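Local coordinates for putative glycosyl hydrolase (Bacteroides thetaiotaomicron VPI-5482, PDB 3K11), which is a putative glycosyl hydrolase of family 88, probably cleaving glycosidic bonds, although its exact substrate is not established, at residues S327-N341 against P402-L414. Numbering follows the deposited sequence.
Sequences SATAIYVYCLAHAIN and PVLWAGAEMIRLL
Tyr334 and Trp405 meet obliquely across two helices whose segment axes come within 7.9 Å and are inclined by 28°. The phenol ring sits over one face of the indole, on the pyrrole side, and CE1 of Tyr334 comes within 3.2 Å of NE1 of Trp405. The two planes are tilted by 33°. One water joins the polar ends: it donates to Tyr334 OH and accepts from Trp405 NE1. CB of His338 lies over the other face of the phenol ring, toward its rim, and Tyr334 OH stands over the centre of the imidazole.

Glu409 is a knob set among Tyr334, Ala337, His338 and Asn341. Its chain bends at chi2 (66°), which turns the carboxylate toward His338 and Asn341. Glu409 OE2 takes two hydrogen bonds, from His338 ND1 at 3.0 Å and from Asn341 ND2 at 2.9 Å. The donors reach it from opposite faces of the carboxylate plane. His338 NE2 is hydrogen-bonded to Asp280, so both ring nitrogens are engaged.

Ala406 fits closely at mid-contact, its CB 3.3 Å from Ala330 O. Ala330 rests on Pro402, and Ile340 CG2 meets Leu413 CD1 at 3.5 Å.

This is helix packing within the alpha-helical core of the six-hairpin glycosidase clan. Trp405 also reaches helix 82-98. The two donors probably offset part of the cost of burying the Glu409 carboxylate and may help to keep it ionised; with acidic groups at both its nitrogens, His338 may be biased toward the protonated form.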
loop_
_atom_site.group_PDB
_atom_site.type_symbol
_atom_site.label_atom_id
_atom_site.label_comp_id
_atom_site.label_asym_id
_atom_site.label_seq_id
_atom_site.Cartn_x
_atom_site.Cartn_y
_atom_site.Cartn_z
ATOM N N SER A 327 -14.405 -8.149 -14.150
ATOM C CA SER A 327 -15.811 -7.758 -14.001
ATOM C C SER A 327 -15.962 -6.472 -13.171
ATOM O O SER A 327 -16.693 -5.568 -13.546
ATOM C CB SER A 327 -16.686 -8.870 -13.436
ATOM O OG SER A 327 -16.320 -9.271 -12.127
ATOM N N ALA A 328 -15.237 -6.366 -12.078
ATOM C CA ALA A 328 -15.280 -5.162 -11.271
ATOM C C ALA A 328 -14.814 -3.967 -12.062
ATOM O O ALA A 328 -15.399 -2.886 -11.993
ATOM C CB ALA A 328 -14.397 -5.312 -10.035
ATOM N N THR A 329 -13.742 -4.154 -12.821
ATOM C CA THR A 329 -13.201 -3.098 -13.653
ATOM C C THR A 329 -14.246 -2.577 -14.607
ATOM O O THR A 329 -14.443 -1.346 -14.726
ATOM C CB THR A 329 -11.943 -3.578 -14.414
ATOM O OG1 THR A 329 -10.931 -3.951 -13.462
ATOM C CG2 THR A 329 -11.409 -2.483 -15.339
ATOM N N ALA A 330 -14.974 -3.496 -15.240
ATOM C CA ALA A 330 -16.036 -3.097 -16.169
ATOM C C ALA A 330 -17.155 -2.308 -15.464
ATOM O O ALA A 330 -17.670 -1.312 -15.999
ATOM C CB ALA A 330 -16.641 -4.348 -16.892
ATOM N N ILE A 331 -17.593 -2.813 -14.323
ATOM C CA ILE A 331 -18.594 -2.123 -13.516
ATOM C C ILE A 331 -18.133 -0.674 -13.207
ATOM O O ILE A 331 -18.924 0.273 -13.402
ATOM C CB ILE A 331 -18.932 -2.836 -12.194
ATOM C CG1 ILE A 331 -19.572 -4.225 -12.424
ATOM C CG2 ILE A 331 -19.874 -1.944 -11.344
ATOM C CD1 ILE A 331 -19.499 -5.172 -11.157
ATOM N N TYR A 332 -16.901 -0.493 -12.753
ATOM C CA TYR A 332 -16.413 0.845 -12.460
ATOM C C TYR A 332 -16.413 1.730 -13.677
ATOM O O TYR A 332 -16.763 2.920 -13.599
ATOM C CB TYR A 332 -15.028 0.848 -11.863
ATOM C CG TYR A 332 -14.925 0.035 -10.575
ATOM C CD1 TYR A 332 -15.926 0.071 -9.610
ATOM C CD2 TYR A 332 -13.802 -0.705 -10.299
ATOM C CE1 TYR A 332 -15.807 -0.664 -8.430
ATOM C CE2 TYR A 332 -13.678 -1.447 -9.110
ATOM C CZ TYR A 332 -14.691 -1.428 -8.199
ATOM O OH TYR A 332 -14.605 -2.180 -7.035
ATOM N N VAL A 333 -15.985 1.186 -14.798
ATOM C CA VAL A 333 -16.000 1.976 -16.062
ATOM C C VAL A 333 -17.432 2.452 -16.364
ATOM O O VAL A 333 -17.634 3.609 -16.721
ATOM C CB VAL A 333 -15.423 1.166 -17.250
ATOM C CG1 VAL A 333 -15.654 1.869 -18.614
ATOM C CG2 VAL A 333 -13.888 0.913 -17.027
ATOM N N TYR A 334 -18.401 1.553 -16.265
ATOM C CA TYR A 334 -19.785 1.945 -16.489
ATOM C C TYR A 334 -20.152 3.067 -15.525
ATOM O O TYR A 334 -20.738 4.071 -15.924
ATOM C CB TYR A 334 -20.801 0.805 -16.316
ATOM C CG TYR A 334 -22.194 1.390 -16.172
ATOM C CD1 TYR A 334 -22.874 1.896 -17.276
ATOM C CD2 TYR A 334 -22.809 1.515 -14.927
ATOM C CE1 TYR A 334 -24.112 2.483 -17.128
ATOM C CE2 TYR A 334 -24.061 2.142 -14.775
ATOM C CZ TYR A 334 -24.697 2.607 -15.890
ATOM O OH TYR A 334 -25.938 3.196 -15.797
ATOM N N CYS A 335 -19.907 2.847 -14.238
ATOM C CA CYS A 335 -20.351 3.827 -13.265
ATOM C C CYS A 335 -19.746 5.197 -13.499
ATOM O O CYS A 335 -20.404 6.203 -13.320
ATOM C CB CYS A 335 -20.001 3.392 -11.867
ATOM S SG CYS A 335 -21.001 1.934 -11.381
ATOM N N LEU A 336 -18.464 5.216 -13.826
ATOM C CA LEU A 336 -17.757 6.476 -14.015
ATOM C C LEU A 336 -18.240 7.194 -15.256
ATOM O O LEU A 336 -18.546 8.403 -15.201
ATOM C CB LEU A 336 -16.252 6.239 -14.044
ATOM C CG LEU A 336 -15.578 5.785 -12.760
ATOM C CD1 LEU A 336 -14.117 5.330 -13.068
ATOM C CD2 LEU A 336 -15.674 6.855 -11.589
ATOM N N ALA A 337 -18.374 6.474 -16.373
ATOM C CA ALA A 337 -18.873 7.100 -17.616
ATOM C C ALA A 337 -20.288 7.626 -17.393
ATOM O O ALA A 337 -20.632 8.731 -17.848
ATOM C CB ALA A 337 -18.837 6.093 -18.755
ATOM N N HIS A 338 -21.117 6.833 -16.709
ATOM C CA HIS A 338 -22.511 7.220 -16.450
ATOM C C HIS A 338 -22.594 8.513 -15.614
ATOM O O HIS A 338 -23.349 9.434 -15.934
ATOM C CB HIS A 338 -23.229 6.105 -15.715
ATOM C CG HIS A 338 -24.701 6.312 -15.599
ATOM N ND1 HIS A 338 -25.515 6.362 -16.711
ATOM C CD2 HIS A 338 -25.511 6.462 -14.518
ATOM C CE1 HIS A 338 -26.765 6.578 -16.320
ATOM N NE2 HIS A 338 -26.796 6.615 -14.996
ATOM N N ALA A 339 -21.785 8.547 -14.553
ATOM C CA ALA A 339 -21.761 9.679 -13.623
ATOM C C ALA A 339 -21.270 10.939 -14.348
ATOM O O ALA A 339 -21.750 12.026 -14.070
ATOM C CB ALA A 339 -20.861 9.384 -12.410
ATOM N N ILE A 340 -20.319 10.792 -15.275
ATOM C CA ILE A 340 -19.885 11.941 -16.069
ATOM C C ILE A 340 -21.013 12.385 -16.988
ATOM O O ILE A 340 -21.337 13.604 -17.047
ATOM C CB ILE A 340 -18.630 11.640 -16.940
ATOM C CG1 ILE A 340 -17.401 11.353 -16.053
ATOM C CG2 ILE A 340 -18.325 12.846 -17.859
ATOM C CD1 ILE A 340 -16.229 10.580 -16.784
ATOM N N ASN A 341 -21.615 11.416 -17.674
ATOM C CA ASN A 341 -22.730 11.705 -18.583
ATOM C C ASN A 341 -23.884 12.371 -17.857
ATOM O O ASN A 341 -24.551 13.245 -18.438
ATOM C CB ASN A 341 -23.219 10.434 -19.269
ATOM C CG ASN A 341 -22.222 9.884 -20.286
ATOM O OD1 ASN A 341 -21.427 10.641 -20.860
ATOM N ND2 ASN A 341 -22.334 8.592 -20.578
ATOM N N PRO A 402 -21.635 -6.330 -17.312
ATOM C CA PRO A 402 -20.805 -5.160 -17.087
ATOM C C PRO A 402 -19.989 -4.669 -18.269
ATOM O O PRO A 402 -19.926 -3.491 -18.495
ATOM C CB PRO A 402 -19.950 -5.574 -15.918
ATOM C CG PRO A 402 -20.777 -6.537 -15.143
ATOM C CD PRO A 402 -21.497 -7.329 -16.244
ATOM N N VAL A 403 -19.411 -5.570 -19.058
ATOM C CA VAL A 403 -18.661 -5.156 -20.228
ATOM C C VAL A 403 -19.597 -4.501 -21.212
ATOM O O VAL A 403 -19.256 -3.483 -21.824
ATOM C CB VAL A 403 -17.900 -6.369 -20.833
ATOM C CG1 VAL A 403 -17.380 -6.051 -22.240
ATOM C CG2 VAL A 403 -16.746 -6.774 -19.860
ATOM N N LEU A 404 -20.758 -5.111 -21.431
ATOM C CA LEU A 404 -21.724 -4.535 -22.375
ATOM C C LEU A 404 -22.195 -3.156 -21.936
ATOM O O LEU A 404 -22.302 -2.226 -22.738
ATOM C CB LEU A 404 -22.946 -5.463 -22.540
ATOM C CG LEU A 404 -22.703 -6.798 -23.292
ATOM C CD1 LEU A 404 -23.869 -7.815 -23.051
ATOM C CD2 LEU A 404 -22.529 -6.535 -24.816
ATOM N N TRP A 405 -22.489 -3.044 -20.655
ATOM C CA TRP A 405 -23.027 -1.802 -20.081
ATOM C C TRP A 405 -21.956 -0.722 -20.110
ATOM O O TRP A 405 -22.216 0.403 -20.514
ATOM C CB TRP A 405 -23.486 -2.056 -18.644
ATOM C CG TRP A 405 -24.682 -1.261 -18.190
ATOM C CD1 TRP A 405 -25.196 -0.137 -18.749
ATOM C CD2 TRP A 405 -25.481 -1.538 -17.045
ATOM N NE1 TRP A 405 -26.268 0.299 -18.032
ATOM C CE2 TRP A 405 -26.459 -0.533 -16.967
ATOM C CE3 TRP A 405 -25.481 -2.553 -16.089
ATOM C CZ2 TRP A 405 -27.392 -0.493 -15.951
ATOM C CZ3 TRP A 405 -26.415 -2.525 -15.095
ATOM C CH2 TRP A 405 -27.338 -1.490 -15.011
ATOM N N ALA A 406 -20.737 -1.078 -19.720
ATOM C CA ALA A 406 -19.615 -0.130 -19.808
ATOM C C ALA A 406 -19.361 0.397 -21.232
ATOM O O ALA A 406 -19.138 1.597 -21.465
ATOM C CB ALA A 406 -18.364 -0.777 -19.189
ATOM N N GLY A 407 -19.394 -0.515 -22.190
ATOM C CA GLY A 407 -19.205 -0.162 -23.595
ATOM C C GLY A 407 -20.287 0.768 -24.045
ATOM O O GLY A 407 -20.022 1.790 -24.665
ATOM N N ALA A 408 -21.526 0.409 -23.735
ATOM C CA ALA A 408 -22.663 1.256 -24.098
ATOM C C ALA A 408 -22.505 2.677 -23.583
ATOM O O ALA A 408 -22.767 3.640 -24.304
ATOM C CB ALA A 408 -23.953 0.665 -23.545
ATOM N N GLU A 409 -22.069 2.799 -22.336
ATOM C CA GLU A 409 -21.935 4.088 -21.693
ATOM C C GLU A 409 -20.701 4.841 -22.178
ATOM O O GLU A 409 -20.713 6.091 -22.344
ATOM C CB GLU A 409 -21.904 3.913 -20.159
ATOM C CG GLU A 409 -22.323 5.142 -19.408
ATOM C CD GLU A 409 -23.783 5.522 -19.592
ATOM O OE1 GLU A 409 -24.574 4.690 -20.013
ATOM O OE2 GLU A 409 -24.095 6.677 -19.320
HETATM N N MSE A 410 -19.647 4.109 -22.483
HETATM C CA MSE A 410 -18.486 4.736 -23.122
HETATM C C MSE A 410 -18.823 5.320 -24.486
HETATM O O MSE A 410 -18.338 6.413 -24.843
HETATM C CB MSE A 410 -17.309 3.745 -23.259
HETATM C CG MSE A 410 -16.580 3.401 -21.986
HETATM SE SE MSE A 410 -15.728 4.870 -21.163
HETATM C CE MSE A 410 -14.775 5.582 -22.637
ATOM N N ILE A 411 -19.691 4.672 -25.245
ATOM C CA ILE A 411 -20.109 5.231 -26.539
ATOM C C ILE A 411 -20.802 6.576 -26.332
ATOM O O ILE A 411 -20.478 7.551 -27.041
ATOM C CB ILE A 411 -20.991 4.228 -27.341
ATOM C CG1 ILE A 411 -20.105 3.063 -27.822
ATOM C CG2 ILE A 411 -21.783 4.910 -28.547
ATOM C CD1 ILE A 411 -20.880 1.744 -28.230
ATOM N N ARG A 412 -21.724 6.642 -25.362
ATOM C CA ARG A 412 -22.384 7.911 -25.018
ATOM C C ARG A 412 -21.348 8.960 -24.652
ATOM O O ARG A 412 -21.375 10.079 -25.159
ATOM C CB ARG A 412 -23.322 7.734 -23.828
ATOM C CG ARG A 412 -23.989 9.025 -23.336
ATOM C CD ARG A 412 -25.137 9.386 -24.201
ATOM N NE ARG A 412 -26.371 8.713 -23.787
ATOM C CZ ARG A 412 -27.430 8.511 -24.579
ATOM N NH1 ARG A 412 -27.426 8.881 -25.869
ATOM N NH2 ARG A 412 -28.500 7.900 -24.088
ATOM N N LEU A 413 -20.452 8.592 -23.745
ATOM C CA LEU A 413 -19.404 9.528 -23.274
ATOM C C LEU A 413 -18.555 10.061 -24.430
ATOM O O LEU A 413 -18.310 11.293 -24.565
ATOM C CB LEU A 413 -18.519 8.818 -22.232
ATOM C CG LEU A 413 -17.404 9.632 -21.550
ATOM C CD1 LEU A 413 -17.994 10.804 -20.734
ATOM C CD2 LEU A 413 -16.508 8.743 -20.670
ATOM N N LEU A 414 -18.100 9.146 -25.283
ATOM C CA LEU A 414 -17.286 9.556 -26.435
ATOM C C LEU A 414 -18.047 10.383 -27.467
ATOM O O LEU A 414 -17.437 11.175 -28.196
ATOM C CB LEU A 414 -16.638 8.346 -27.122
ATOM C CG LEU A 414 -15.697 7.507 -26.252
ATOM C CD1 LEU A 414 -15.432 6.170 -26.941
ATOM C CD2 LEU A 414 -14.402 8.293 -26.004
HETATM O O HOH W 1 -27.618 2.933 -17.907
#